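Local coordinates for oxidized polyvinyl alcohol hydrolase (Sphingopyxis, PDB 3WLA), which catalyses the hydrolysis of beta-diketones such as nonane-4,6-dione, and of oxidized polyvinyl alcohol in the second step of polyvinyl alcohol degradation, at residues A[108-113]-A[118-123]; A[191-194]-A[198-201]. One frame throughout, in Å; residues are numbered along the deposited sequence.

Each contact is formed where a loop of this alpha/beta-hydrolase folds back on itself; their centres lie about 14 Å apart, on the same side of the chain's centre. Interaction 1, between strand 81-85 and helix 133-145, precedes interaction 2, between strand 181-185 and helix 201-210, the latter's second segment running into that helix's first residue. P120 CB lies 3.5 Å from T198 OG1, and R118 NH2, packed on the T192 methyl, is hydrogen-bonded to G196 O, between the segments of interaction 2. R118, P120 and R219 (bonded to T110, R118 and, weakly, T198) tie both loops together; the T110 side chain is about 12 Å from that of S162, probably a charge-relay residue, but interaction 2 lies away from the active site.

Interaction 1 of 2, residues A[108-113]-A[118-123]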
# COMPACT_ATOMS: atom_id res chain seq x y z
N GLY A 108 14.73 -9.25 -10.47
CA GLY A 108 13.37 -9.40 -10.98
C GLY A 108 12.40 -8.37 -10.55
O GLY A 108 11.26 -8.40 -11.00
N TRP A 109 12.84 -7.43 -9.71
CA TRP A 109 12.00 -6.34 -9.22
C TRP A 109 12.30 -5.00 -9.90
O TRP A 109 13.43 -4.74 -10.31
CB TRP A 109 12.18 -6.21 -7.69
CG TRP A 109 11.74 -7.48 -6.98
CD1 TRP A 109 12.55 -8.43 -6.38
CD2 TRP A 109 10.39 -7.97 -6.88
NE1 TRP A 109 11.76 -9.48 -5.92
CE2 TRP A 109 10.44 -9.22 -6.22
CE3 TRP A 109 9.14 -7.47 -7.28
CZ2 TRP A 109 9.28 -9.97 -5.95
CZ3 TRP A 109 7.98 -8.21 -7.02
CH2 TRP A 109 8.06 -9.45 -6.35
N THR A 110 11.29 -4.16 -10.00
CA THR A 110 11.43 -2.84 -10.60
C THR A 110 12.18 -1.79 -9.73
O THR A 110 13.12 -1.14 -10.20
CB THR A 110 10.05 -2.23 -10.97
OG1 THR A 110 9.30 -3.15 -11.82
CG2 THR A 110 10.25 -0.89 -11.70
N TRP A 111 11.78 -1.64 -8.46
CA TRP A 111 12.36 -0.61 -7.59
C TRP A 111 12.76 -1.33 -6.31
O TRP A 111 12.06 -2.24 -5.83
CB TRP A 111 11.26 0.46 -7.30
CG TRP A 111 11.74 1.84 -6.87
CD1 TRP A 111 11.38 2.56 -5.71
CD2 TRP A 111 12.58 2.71 -7.63
NE1 TRP A 111 11.96 3.81 -5.74
CE2 TRP A 111 12.69 3.93 -6.89
CE3 TRP A 111 13.25 2.58 -8.87
CZ2 TRP A 111 13.46 5.01 -7.36
CZ3 TRP A 111 14.00 3.66 -9.33
CH2 TRP A 111 14.10 4.85 -8.59
N ASN A 112 13.89 -0.92 -5.75
CA ASN A 112 14.41 -1.60 -4.60
C ASN A 112 13.68 -1.51 -3.24
O ASN A 112 13.71 -2.46 -2.48
CB ASN A 112 15.88 -1.19 -4.40
CG ASN A 112 16.68 -2.24 -3.62
OD1 ASN A 112 16.43 -3.42 -3.76
ND2 ASN A 112 17.63 -1.82 -2.83
N PRO A 113 13.05 -0.38 -2.89
CA PRO A 113 12.42 -0.40 -1.55
C PRO A 113 11.50 -1.56 -1.15
O PRO A 113 11.61 -2.11 -0.03
CB PRO A 113 11.68 0.93 -1.49
CG PRO A 113 12.50 1.84 -2.38
CD PRO A 113 12.83 0.90 -3.57
N ARG A 118 6.94 -6.66 -10.78
CA ARG A 118 7.92 -7.40 -11.56
C ARG A 118 8.73 -6.46 -12.50
O ARG A 118 8.20 -5.48 -13.01
CB ARG A 118 7.20 -8.47 -12.43
CG ARG A 118 6.30 -7.85 -13.50
CD ARG A 118 5.61 -8.98 -14.34
NE ARG A 118 4.52 -8.46 -15.15
CZ ARG A 118 4.62 -8.15 -16.46
NH1 ARG A 118 5.77 -8.35 -17.09
NH2 ARG A 118 3.60 -7.58 -17.13
N ALA A 119 9.98 -6.78 -12.71
CA ALA A 119 10.82 -6.01 -13.62
C ALA A 119 10.22 -6.17 -15.04
O ALA A 119 9.61 -7.21 -15.38
CB ALA A 119 12.22 -6.55 -13.59
N PRO A 120 10.34 -5.14 -15.88
CA PRO A 120 9.78 -5.23 -17.23
C PRO A 120 10.44 -6.27 -18.15
O PRO A 120 9.85 -6.69 -19.14
CB PRO A 120 9.91 -3.79 -17.76
CG PRO A 120 11.21 -3.30 -17.06
CD PRO A 120 11.08 -3.88 -15.65
N ASP A 121 11.62 -6.73 -17.80
CA ASP A 121 12.30 -7.71 -18.62
C ASP A 121 12.10 -9.15 -18.12
O ASP A 121 11.48 -9.38 -17.08
CB ASP A 121 13.76 -7.38 -18.62
CG ASP A 121 14.32 -7.33 -17.22
OD1 ASP A 121 15.06 -8.24 -16.85
OD2 ASP A 121 14.02 -6.37 -16.50
N ALA A 122 12.69 -10.10 -18.83
CA ALA A 122 12.56 -11.51 -18.48
C ALA A 122 12.84 -11.85 -17.03
O ALA A 122 12.25 -12.80 -16.48
CB ALA A 122 13.44 -12.39 -19.39
N SER A 123 13.72 -11.07 -16.40
CA SER A 123 14.06 -11.33 -15.02
C SER A 123 12.82 -11.29 -14.12
O SER A 123 12.74 -12.00 -13.12
CB SER A 123 15.16 -10.36 -14.52
OG SER A 123 14.73 -9.01 -14.42
O HOH W 1 16.25 -7.80 -12.40
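A lone beta bridge between W109 and R118 (CA to CA 4.8 Å) closes this hairpin-like turn in the loop between strand 81-85 and helix 133-145. Its cross-bond runs from A119 N to G108 O, 2.7 Å long with 156° at the hydrogen, the donor standing 45° above the carbonyl plane. Beside it, R118 CA makes a CA-H...O contact with the same oxygen, and A119 CB lies 3.3 Å from G108 O. The W109 indole brings CZ3 obliquely toward R118 N, while the ring itself stacks on Y127. T110 OG1 lies 2.8 Å from R118 O but takes its hydrogen bonds with G117 and R219. At the far end, S123 OG sits between its backbone N and carbonyl carbon (chi1 68°), a setting that lets it reach D121 OD1 at 2.6 Å. S123 N meets that oxygen from the same face, completing an Asx turn. A water donates to S123 OG and accepts from G108 N. With an alanine in place of S123, D121 OD1 would probably lose one of its two donors and the water its hold on that side. G108 CA packs 3.4 Å from S123 O, at backbone angles that suit glycine, and the join rests mainly on backbone polarity and one bridging water.

Interaction 2 of 2, residues A[191-194]-A[198-201]; sequences STKD and TVPF
No ring takes part where T192 and K193 meet T198 and V199, so there are no aromatic faces or edges to assign; the planar groups engaged are peptide units. K193 O accepts from T192 OG1 at 2.9 Å, with a C=O...donor angle of 131° and the hydroxyl tilted 29° from the carbonyl plane. Between the segments, a water donates to S191 O and accepts from V199 N, each at 2.9 Å, and thus takes the place of a direct backbone bond. The side chains meet through two crossings, both near a right angle. In the first, the T192 methyl CG2 lies 3.7 Å from T198 OG1, whose own hydrogen bond, a weak one, goes to R219. In the second, K193 CE presses on V199 CG1 at 3.4 Å, tighter than usual for two carbons. The lysine chain is extended until its last torsion (chi4 -50°), where it bends. V199 also packs on M207 of helix 201-210, and P200 is the N-cap residue of that helix. The two segments therefore meet through one carbon-carbon contact, one methyl-to-hydroxyl contact and a shared water, with the lysine charge at most loosely paired, through a long, weak ion pair of NZ, with E203 of helix 201-210.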
# COMPACT_ATOMS: atom_id res chain seq x y z
N SER A 191 2.03 0.60 -15.37
CA SER A 191 1.16 0.21 -16.46
C SER A 191 1.87 -0.38 -17.64
O SER A 191 2.97 0.03 -17.99
CB SER A 191 0.33 1.39 -16.92
OG SER A 191 -0.25 1.99 -15.80
N THR A 192 1.24 -1.41 -18.23
CA THR A 192 1.81 -2.05 -19.41
C THR A 192 0.73 -2.12 -20.50
O THR A 192 -0.42 -1.74 -20.30
CB THR A 192 2.20 -3.48 -19.15
OG1 THR A 192 1.01 -4.25 -18.93
CG2 THR A 192 3.09 -3.59 -17.95
N LYS A 193 1.14 -2.61 -21.67
CA LYS A 193 0.17 -2.80 -22.75
C LYS A 193 -0.60 -4.07 -22.37
O LYS A 193 -0.18 -4.82 -21.47
CB LYS A 193 0.87 -3.00 -24.08
CG LYS A 193 1.40 -1.73 -24.70
CD LYS A 193 2.20 -2.16 -25.93
CE LYS A 193 2.97 -1.01 -26.57
NZ LYS A 193 1.97 0.09 -26.72
N ASP A 194 -1.69 -4.32 -23.07
CA ASP A 194 -2.54 -5.47 -22.76
C ASP A 194 -1.79 -6.78 -22.77
O ASP A 194 -2.14 -7.69 -22.00
CB ASP A 194 -3.74 -5.57 -23.72
CG ASP A 194 -4.82 -4.53 -23.44
OD1 ASP A 194 -4.79 -3.79 -22.44
OD2 ASP A 194 -5.75 -4.45 -24.24
N THR A 198 6.16 -3.59 -21.59
CA THR A 198 6.32 -2.20 -21.10
C THR A 198 6.91 -1.24 -22.14
O THR A 198 7.76 -1.64 -22.91
CB THR A 198 7.27 -2.19 -19.83
OG1 THR A 198 6.67 -3.01 -18.83
CG2 THR A 198 7.44 -0.74 -19.23
N VAL A 199 6.40 -0.02 -22.22
CA VAL A 199 7.00 0.99 -23.10
C VAL A 199 7.42 2.07 -22.08
O VAL A 199 6.88 2.13 -20.96
CB VAL A 199 6.02 1.51 -24.17
CG1 VAL A 199 5.74 0.37 -25.16
CG2 VAL A 199 4.72 2.00 -23.53
N PRO A 200 8.41 2.91 -22.45
CA PRO A 200 8.95 3.97 -21.58
C PRO A 200 7.94 4.87 -20.92
O PRO A 200 6.78 4.94 -21.32
CB PRO A 200 9.91 4.71 -22.51
CG PRO A 200 9.22 4.58 -23.85
CD PRO A 200 8.90 3.09 -23.82
N PHE A 201 8.41 5.59 -19.90
CA PHE A 201 7.59 6.49 -19.12
C PHE A 201 6.71 7.43 -19.94
O PHE A 201 5.51 7.50 -19.70
CB PHE A 201 8.49 7.34 -18.21
CG PHE A 201 7.76 8.44 -17.51
CD1 PHE A 201 6.83 8.16 -16.52
CD2 PHE A 201 8.03 9.76 -17.82
CE1 PHE A 201 6.18 9.18 -15.83
CE2 PHE A 201 7.40 10.81 -17.15
CZ PHE A 201 6.47 10.52 -16.14
O HOH W 2 4.20 0.68 -20.48